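Local coordinates for protein pectate lyase/Amb allergen (Acidovorax citrulli, PDB 4HWV) that binds calcium and probably cleaves pectate, a plant cell-wall polysaccharide, by beta-elimination, as a lyase with a right-handed parallel beta-helix, at residues A12-I18 with K482-A487; I83-L89 with D175-G181. One frame throughout, in Å; residues are numbered along the deposited sequence.

How the interactions relate
Both contacts lie on the same side of the chain's centre, about 17 Å apart between their centres and about 5 Å between nearest atoms. Interaction 2 is nested along the chain inside the loop closed by interaction 1. Both are partly buried, interaction 2 with 7 buried residues of 13 touching, interaction 1 with 4. In interaction 2, strands 86-88 and 177-179 of the beta-helix pair in parallel. I87 and I178 lie on a buried face; T86, K177, D88 and the buried L179 share the other. Interaction 1 is irregular, more exposed and further from the centre. It joins the terminal regions by a single backbone bridge and one glutamate carboxylate bound to backbone N-H groups.

Interaction 1 of 2, residues A12-I18 with K482-A487; sequences AAPAGSI and KLEGPA
A13 and E484 form a single backbone bridge between two irregular segments near the chain ends, at the edge of the right-handed parallel beta-helix. Residues 12-18 precede strand 44-47, and residues 482-487 follow helix 470-477. A13 N donates to L483 O at 2.9 Å. G485 N returns a bond to A13 O at 2.9 Å.

The E484 side chain crosses to a type II beta turn, P14 to S17. Its CG is anti to its carbonyl carbon (chi1 -66°), and the chain is extended beyond that. The carboxylate therefore reaches the backbone of G16, S17 and I18. G16 N donates to E484 OE1 at 2.8 Å, from 46° out of the carboxylate plane. I18 N meets E484 OE2 at 2.8 Å, on the anti lone pair and nearly straight (170°). S17 N adds a weak bond to the same OE2. G173 N, outside the segments, also donates to OE1. Backbone donors thus reach both oxygens, which would probably favour the ionised carboxylate. G16 has the positive phi expected at the third position of a type II turn. S17 OG bonds to P14 O at 2.7 Å, within the turn.

I18 covers one side of the carboxylate, its CG2 3.3 Å from E484 OE2. I18 and L483 cross at about a right angle, with I18 CG1 to L483 CD1 at 4.2 Å. Both also touch I3 and R198. Through R198 the two segments rest on strand 192-198 of the beta-helix. One water accepts from A15 N and donates to P486 O. Beside it, A15 CB lies 3.5 Å from G485 O, a buried carbonyl oxygen with no polar partner in the model.

Interaction 2 of 2, residues I83-L89 with D175-G181; sequences IRGTIDL and DAKILHG
D88 and H180 meet through their polar groups at one end of a parallel strand pair. H180 ND1 donates to D88 OD1 at 2.7 Å. The oxygen lies close to the ring plane, but the nitrogen comes from 54° above the carboxylate plane. The two planes are 69° apart. The D88 CG lies anti to its own N (chi1 -173°), and the carboxylate swings over to the ring edge. N90 N also donates to OD1, so two donors hold this oxygen. L179 CB sits over one face of the H180 ring, which limits how the ring can lie.

T86, K177 and L179 share the sheet face of D88. The T86 and L179 side chains cross obliquely, T86 CG2 3.5 Å from L179 CD1. T86 OG1 instead runs beside K177, 3.7 Å from K177 CB, and the two side chains point the same way. The K177 NZ goes on to a salt bridge with E203. A water links T86 OG1 to D175 O. S360 of the second subunit packs on T86 and D88.

I87 and I178 point to the other, buried face. L89 CD1 leans obliquely onto I178 CG2 at 3.5 Å and also lies 3.6 Å from G181 CA. At the far end I83 CB packs on A176 CB at 4.1 Å, and I83 CD1 meets I178 CD1 at 4.3 Å.

Four backbone bonds keep this register: K177 N to G85 O, I87 N to K177 O, L179 N to I87 O and L89 N to L179 O. Such in-register parallel pairing, continued here from strand 177-179 to strand 201-203, joins successive coils of the right-handed beta-helix of pectate lyases.

Interaction 1 of 2, residues A12-I18 with K482-A487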
ATOM      1  N   ALA A  12      24.629  -2.931 -15.795  1.00 10.67           N
ATOM      2  CA  ALA A  12      24.095  -1.645 -15.357  1.00 10.92           C
ATOM      3  C   ALA A  12      25.207  -0.774 -14.778  1.00 11.04           C
ATOM      4  O   ALA A  12      26.209  -1.286 -14.287  1.00 12.54           O
ATOM      5  CB  ALA A  12      22.996  -1.853 -14.344  1.00 11.03           C
ATOM      6  N   ALA A  13      25.022   0.538 -14.847  1.00 10.23           N
ATOM      7  CA  ALA A  13      26.023   1.487 -14.371  1.00 10.46           C
ATOM      8  C   ALA A  13      26.209   1.402 -12.855  1.00  9.85           C
ATOM      9  O   ALA A  13      25.279   1.084 -12.131  1.00 10.25           O
ATOM     10  CB  ALA A  13      25.631   2.906 -14.775  1.00 11.19           C
ATOM     11  N   PRO A  14      27.419   1.700 -12.367  1.00  9.72           N
ATOM     12  CA  PRO A  14      27.617   1.794 -10.921  1.00  9.71           C
ATOM     13  C   PRO A  14      26.651   2.801 -10.301  1.00  9.13           C
ATOM     14  O   PRO A  14      26.344   3.839 -10.890  1.00  9.09           O
ATOM     15  CB  PRO A  14      29.057   2.309 -10.809  1.00 10.98           C
ATOM     16  CG  PRO A  14      29.722   1.817 -12.031  1.00 11.53           C
ATOM     17  CD  PRO A  14      28.673   1.915 -13.111  1.00 10.42           C
ATOM     18  N   ALA A  15      26.177   2.495  -9.105  1.00  8.67           N
ATOM     19  CA  ALA A  15      25.280   3.396  -8.392  1.00  8.87           C
ATOM     20  C   ALA A  15      25.884   4.797  -8.288  1.00  8.76           C
ATOM     21  O   ALA A  15      27.077   4.958  -8.007  1.00 10.35           O
ATOM     22  CB  ALA A  15      25.002   2.848  -7.020  1.00  9.08           C
ATOM     23  N   GLY A  16      25.059   5.812  -8.526  1.00  7.66           N
ATOM     24  CA  GLY A  16      25.512   7.183  -8.407  1.00  8.35           C
ATOM     25  C   GLY A  16      26.242   7.732  -9.611  1.00  8.62           C
ATOM     26  O   GLY A  16      26.817   8.816  -9.525  1.00 10.39           O
ATOM     27  N   SER A  17      26.210   7.029 -10.738  1.00  8.09           N
ATOM     28  CA  SER A  17      27.007   7.442 -11.887  1.00  9.12           C
ATOM     29  C   SER A  17      26.231   7.743 -13.168  1.00  8.02           C
ATOM     30  O   SER A  17      26.807   8.315 -14.091  1.00  9.36           O
ATOM     31  CB  SER A  17      28.079   6.399 -12.189  1.00 10.20           C
ATOM     32  OG  SER A  17      27.533   5.279 -12.867  1.00 10.45           O
ATOM     33  N   ILE A  18      24.951   7.380 -13.264  1.00  7.20           N
ATOM     34  CA  ILE A  18      24.232   7.645 -14.508  1.00  7.54           C
ATOM     35  C   ILE A  18      24.232   9.144 -14.858  1.00  6.30           C
ATOM     36  O   ILE A  18      24.260  10.004 -13.974  1.00  5.41           O
ATOM     37  CB  ILE A  18      22.770   7.111 -14.450  1.00  8.58           C
ATOM     38  CG1 ILE A  18      22.163   6.987 -15.845  1.00 10.56           C
ATOM     39  CG2 ILE A  18      21.886   7.970 -13.537  1.00  8.17           C
ATOM     40  CD1 ILE A  18      22.760   5.878 -16.690  1.00 11.98           C
ATOM     41  N   LYS A 482      16.892  -0.026 -12.814  1.00  6.06           N
ATOM     42  CA  LYS A 482      17.391  -0.761 -13.969  1.00  6.86           C
ATOM     43  C   LYS A 482      18.696  -0.165 -14.513  1.00  7.19           C
ATOM     44  O   LYS A 482      19.618  -0.886 -14.881  1.00  9.31           O
ATOM     45  CB  LYS A 482      16.327  -0.765 -15.070  1.00  7.39           C
ATOM     46  CG  LYS A 482      15.008  -1.388 -14.681  1.00  8.47           C
ATOM     47  CD  LYS A 482      15.143  -2.898 -14.465  1.00  9.05           C
ATOM     48  CE  LYS A 482      13.804  -3.517 -14.119  1.00 10.18           C
ATOM     49  NZ  LYS A 482      13.925  -4.961 -13.846  1.00 11.45           N
ATOM     50  N   LEU A 483      18.783   1.159 -14.554  1.00  6.61           N
ATOM     51  CA  LEU A 483      19.958   1.851 -15.087  1.00  6.57           C
ATOM     52  C   LEU A 483      21.215   1.675 -14.257  1.00  7.37           C
ATOM     53  O   LEU A 483      22.336   1.753 -14.793  1.00  8.91           O
ATOM     54  CB  LEU A 483      19.675   3.347 -15.212  1.00  6.03           C
ATOM     55  CG  LEU A 483      18.717   3.750 -16.338  1.00  6.46           C
ATOM     56  CD1 LEU A 483      18.397   5.228 -16.223  1.00  6.76           C
ATOM     57  CD2 LEU A 483      19.353   3.467 -17.705  1.00  7.52           C
ATOM     58  N   GLU A 484      21.037   1.508 -12.945  1.00  6.64           N
ATOM     59  CA  GLU A 484      22.168   1.374 -12.034  1.00  7.11           C
ATOM     60  C   GLU A 484      22.049   0.117 -11.199  1.00  8.06           C
ATOM     61  O   GLU A 484      20.939  -0.349 -10.907  1.00  8.61           O
ATOM     62  CB  GLU A 484      22.260   2.589 -11.093  1.00  7.27           C
ATOM     63  CG  GLU A 484      22.589   3.897 -11.783  1.00  7.20           C
ATOM     64  CD  GLU A 484      22.892   5.036 -10.811  1.00  6.64           C
ATOM     65  OE1 GLU A 484      22.664   4.893  -9.583  1.00  6.61           O
ATOM     66  OE2 GLU A 484      23.381   6.076 -11.283  1.00  7.09           O
ATOM     67  N   GLY A 485      23.198  -0.412 -10.794  1.00  8.71           N
ATOM     68  CA  GLY A 485      23.238  -1.438  -9.770  1.00  9.71           C
ATOM     69  C   GLY A 485      22.970  -0.851  -8.397  1.00  9.94           C
ATOM     70  O   GLY A 485      22.894   0.368  -8.228  1.00  8.72           O
ATOM     71  N   PRO A 486      22.828  -1.720  -7.392  1.00 11.27           N
ATOM     72  CA  PRO A 486      22.544  -1.231  -6.041  1.00 12.47           C
ATOM     73  C   PRO A 486      23.735  -0.480  -5.462  1.00 12.83           C
ATOM     74  O   PRO A 486      24.887  -0.734  -5.829  1.00 12.79           O
ATOM     75  CB  PRO A 486      22.298  -2.521  -5.248  1.00 14.10           C
ATOM     76  CG  PRO A 486      23.045  -3.552  -5.992  1.00 14.59           C
ATOM     77  CD  PRO A 486      22.928  -3.186  -7.439  1.00 13.07           C
ATOM     78  N   ALA A 487      23.451   0.453  -4.567  1.00 13.17           N
ATOM     79  CA  ALA A 487      24.505   1.201  -3.894  1.00 14.21           C
ATOM     80  C   ALA A 487      25.306   0.249  -3.027  1.00 16.43           C
ATOM     81  O   ALA A 487      24.750  -0.697  -2.474  1.00 16.77           O
ATOM     82  CB  ALA A 487      23.903   2.298  -3.051  1.00 13.79           C
TER
HETATM   83  O   HOH W   1      26.541  -0.167  -7.982  1.00 14.54           O

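Interaction 2 of 2, residues I83-L89 with D175-G181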
ATOM      1  N   ILE A  83      19.428  11.439  -5.913  1.00  4.41           N
ATOM      2  CA  ILE A  83      18.546  11.112  -4.798  1.00  4.29           C
ATOM      3  C   ILE A  83      19.066   9.865  -4.083  1.00  4.50           C
ATOM      4  O   ILE A  83      19.122   8.780  -4.670  1.00  4.73           O
ATOM      5  CB  ILE A  83      17.103  10.826  -5.280  1.00  4.88           C
ATOM      6  CG1 ILE A  83      16.609  11.944  -6.217  1.00  6.20           C
ATOM      7  CG2 ILE A  83      16.179  10.540  -4.074  1.00  5.58           C
ATOM      8  CD1 ILE A  83      16.596  13.320  -5.601  1.00  7.37           C
ATOM      9  N   ARG A  84      19.468  10.034  -2.825  1.00  5.20           N
ATOM     10  CA  ARG A  84      19.928   8.930  -1.995  1.00  5.75           C
ATOM     11  C   ARG A  84      18.812   8.468  -1.082  1.00  6.16           C
ATOM     12  O   ARG A  84      18.432   9.173  -0.149  1.00  6.65           O
ATOM     13  CB  ARG A  84      21.158   9.309  -1.155  1.00  6.91           C
ATOM     14  CG  ARG A  84      21.755   8.104  -0.431  1.00  8.29           C
ATOM     15  CD  ARG A  84      22.913   8.408   0.520  1.00 10.21           C
ATOM     16  NE  ARG A  84      24.086   9.010  -0.101  1.00 11.81           N
ATOM     17  CZ  ARG A  84      24.955   8.351  -0.859  1.00 13.20           C
ATOM     18  NH1 ARG A  84      24.756   7.069  -1.148  1.00 13.94           N
ATOM     19  NH2 ARG A  84      26.013   8.980  -1.348  1.00 13.79           N
ATOM     20  N   GLY A  85      18.297   7.277  -1.345  1.00  5.55           N
ATOM     21  CA  GLY A  85      17.242   6.722  -0.511  1.00  4.53           C
ATOM     22  C   GLY A  85      15.897   7.396  -0.729  1.00  4.26           C
ATOM     23  O   GLY A  85      15.551   7.799  -1.856  1.00  4.76           O
ATOM     24  N   THR A  86      15.129   7.499   0.349  1.00  4.78           N
ATOM     25  CA  THR A  86      13.754   7.973   0.269  1.00  5.28           C
ATOM     26  C   THR A  86      13.600   9.405   0.770  1.00  5.44           C
ATOM     27  O   THR A  86      14.026   9.730   1.875  1.00  7.26           O
ATOM     28  CB  THR A  86      12.833   7.094   1.114  1.00  6.32           C
ATOM     29  OG1 THR A  86      12.778   5.783   0.539  1.00  7.31           O
ATOM     30  CG2 THR A  86      11.426   7.706   1.192  1.00  7.45           C
ATOM     31  N   ILE A  87      12.965  10.249  -0.044  1.00  4.89           N
ATOM     32  CA  ILE A  87      12.632  11.611   0.345  1.00  4.18           C
ATOM     33  C   ILE A  87      11.116  11.737   0.478  1.00  4.16           C
ATOM     34  O   ILE A  87      10.388  11.602  -0.501  1.00  5.23           O
ATOM     35  CB  ILE A  87      13.177  12.629  -0.673  1.00  5.36           C
ATOM     36  CG1 ILE A  87      14.707  12.528  -0.692  1.00  6.36           C
ATOM     37  CG2 ILE A  87      12.687  14.047  -0.334  1.00  6.42           C
ATOM     38  CD1 ILE A  87      15.403  13.512  -1.599  1.00  7.17           C
ATOM     39  N   ASP A  88      10.661  11.986   1.698  1.00  3.69           N
ATOM     40  CA  ASP A  88       9.253  12.210   1.982  1.00  3.90           C
ATOM     41  C   ASP A  88       9.002  13.705   1.854  1.00  4.13           C
ATOM     42  O   ASP A  88       9.577  14.516   2.585  1.00  4.21           O
ATOM     43  CB  ASP A  88       8.969  11.758   3.419  1.00  3.78           C
ATOM     44  CG  ASP A  88       7.484  11.786   3.781  1.00  5.04           C
ATOM     45  OD1 ASP A  88       6.653  12.192   2.941  1.00  4.94           O
ATOM     46  OD2 ASP A  88       7.168  11.422   4.929  1.00  7.10           O
ATOM     47  N   LEU A  89       8.115  14.074   0.932  1.00  3.43           N
ATOM     48  CA  LEU A  89       7.809  15.486   0.718  1.00  3.79           C
ATOM     49  C   LEU A  89       6.748  16.043   1.660  1.00  3.89           C
ATOM     50  O   LEU A  89       6.604  17.258   1.745  1.00  4.36           O
ATOM     51  CB  LEU A  89       7.392  15.748  -0.737  1.00  4.26           C
ATOM     52  CG  LEU A  89       8.476  15.454  -1.785  1.00  4.46           C
ATOM     53  CD1 LEU A  89       7.913  15.690  -3.177  1.00  4.51           C
ATOM     54  CD2 LEU A  89       9.746  16.297  -1.528  1.00  5.34           C
ATOM     55  N   ASP A 175      16.872   1.997  -5.058  1.00  6.33           N
ATOM     56  CA  ASP A 175      15.902   2.350  -4.026  1.00  7.78           C
ATOM     57  C   ASP A 175      15.723   3.851  -3.823  1.00  6.64           C
ATOM     58  O   ASP A 175      15.314   4.291  -2.745  1.00  8.14           O
ATOM     59  CB  ASP A 175      16.253   1.651  -2.712  1.00  9.38           C
ATOM     60  CG  ASP A 175      17.578   2.099  -2.144  1.00 11.78           C
ATOM     61  OD1 ASP A 175      18.350   2.790  -2.833  1.00 11.67           O
ATOM     62  OD2 ASP A 175      17.852   1.731  -0.989  1.00 15.95           O
ATOM     63  N   ALA A 176      16.005   4.646  -4.848  1.00  5.05           N
ATOM     64  CA  ALA A 176      15.755   6.082  -4.741  1.00  4.79           C
ATOM     65  C   ALA A 176      14.254   6.329  -4.834  1.00  4.08           C
ATOM     66  O   ALA A 176      13.603   5.844  -5.768  1.00  4.66           O
ATOM     67  CB  ALA A 176      16.468   6.820  -5.848  1.00  5.32           C
ATOM     68  N   LYS A 177      13.702   7.074  -3.879  1.00  4.06           N
ATOM     69  CA  LYS A 177      12.263   7.329  -3.870  1.00  4.11           C
ATOM     70  C   LYS A 177      11.944   8.773  -3.530  1.00  3.82           C
ATOM     71  O   LYS A 177      12.638   9.402  -2.714  1.00  4.38           O
ATOM     72  CB  LYS A 177      11.546   6.454  -2.843  1.00  5.67           C
ATOM     73  CG  LYS A 177      11.701   4.954  -3.031  1.00  7.43           C
ATOM     74  CD  LYS A 177      10.690   4.190  -2.161  1.00  9.93           C
ATOM     75  CE  LYS A 177      10.598   2.732  -2.532  1.00 12.63           C
ATOM     76  NZ  LYS A 177       9.390   2.150  -1.866  1.00 14.41           N
ATOM     77  N   ILE A 178      10.874   9.293  -4.133  1.00  3.54           N
ATOM     78  CA  ILE A 178      10.304  10.577  -3.711  1.00  3.85           C
ATOM     79  C   ILE A 178       8.824  10.320  -3.452  1.00  3.67           C
ATOM     80  O   ILE A 178       8.104   9.830  -4.340  1.00  4.88           O
ATOM     81  CB  ILE A 178      10.506  11.651  -4.794  1.00  4.06           C
ATOM     82  CG1 ILE A 178      12.008  11.914  -4.986  1.00  4.37           C
ATOM     83  CG2 ILE A 178       9.765  12.934  -4.403  1.00  5.29           C
ATOM     84  CD1 ILE A 178      12.325  12.943  -6.064  1.00  6.01           C
ATOM     85  N   LEU A 179       8.394  10.585  -2.223  1.00  3.37           N
ATOM     86  CA  LEU A 179       7.029  10.259  -1.790  1.00  3.63           C
ATOM     87  C   LEU A 179       6.203  11.481  -1.462  1.00  3.41           C
ATOM     88  O   LEU A 179       6.708  12.462  -0.941  1.00  3.90           O
ATOM     89  CB  LEU A 179       7.047   9.437  -0.502  1.00  4.56           C
ATOM     90  CG  LEU A 179       8.036   8.286  -0.361  1.00  5.53           C
ATOM     91  CD1 LEU A 179       7.920   7.704   1.044  1.00  6.66           C
ATOM     92  CD2 LEU A 179       7.797   7.211  -1.410  1.00  6.59           C
ATOM     93  N   HIS A 180       4.905  11.383  -1.726  1.00  2.79           N
ATOM     94  CA  HIS A 180       3.916  12.241  -1.084  1.00  2.77           C
ATOM     95  C   HIS A 180       3.916  13.693  -1.544  1.00  3.05           C
ATOM     96  O   HIS A 180       3.420  14.572  -0.827  1.00  4.72           O
ATOM     97  CB  HIS A 180       4.065  12.178   0.445  1.00  3.11           C
ATOM     98  CG  HIS A 180       4.022  10.787   0.991  1.00  3.54           C
ATOM     99  ND1 HIS A 180       4.779  10.387   2.070  1.00  4.11           N
ATOM    100  CD2 HIS A 180       3.340   9.692   0.576  1.00  3.55           C
ATOM    101  CE1 HIS A 180       4.556   9.104   2.311  1.00  4.74           C
ATOM    102  NE2 HIS A 180       3.683   8.657   1.418  1.00  4.59           N
ATOM    103  N   GLY A 181       4.435  13.961  -2.736  1.00  3.37           N
ATOM    104  CA  GLY A 181       4.353  15.316  -3.248  1.00  3.81           C
ATOM    105  C   GLY A 181       4.448  15.411  -4.745  1.00  3.90           C
ATOM    106  O   GLY A 181       4.335  14.421  -5.469  1.00  4.17           O
TER
HETATM  107  O   HOH W   2      19.192   5.346  -3.249  1.00  9.15           O
HETATM  108  O   HOH W   3      14.827   4.102  -0.111  1.00 10.23           O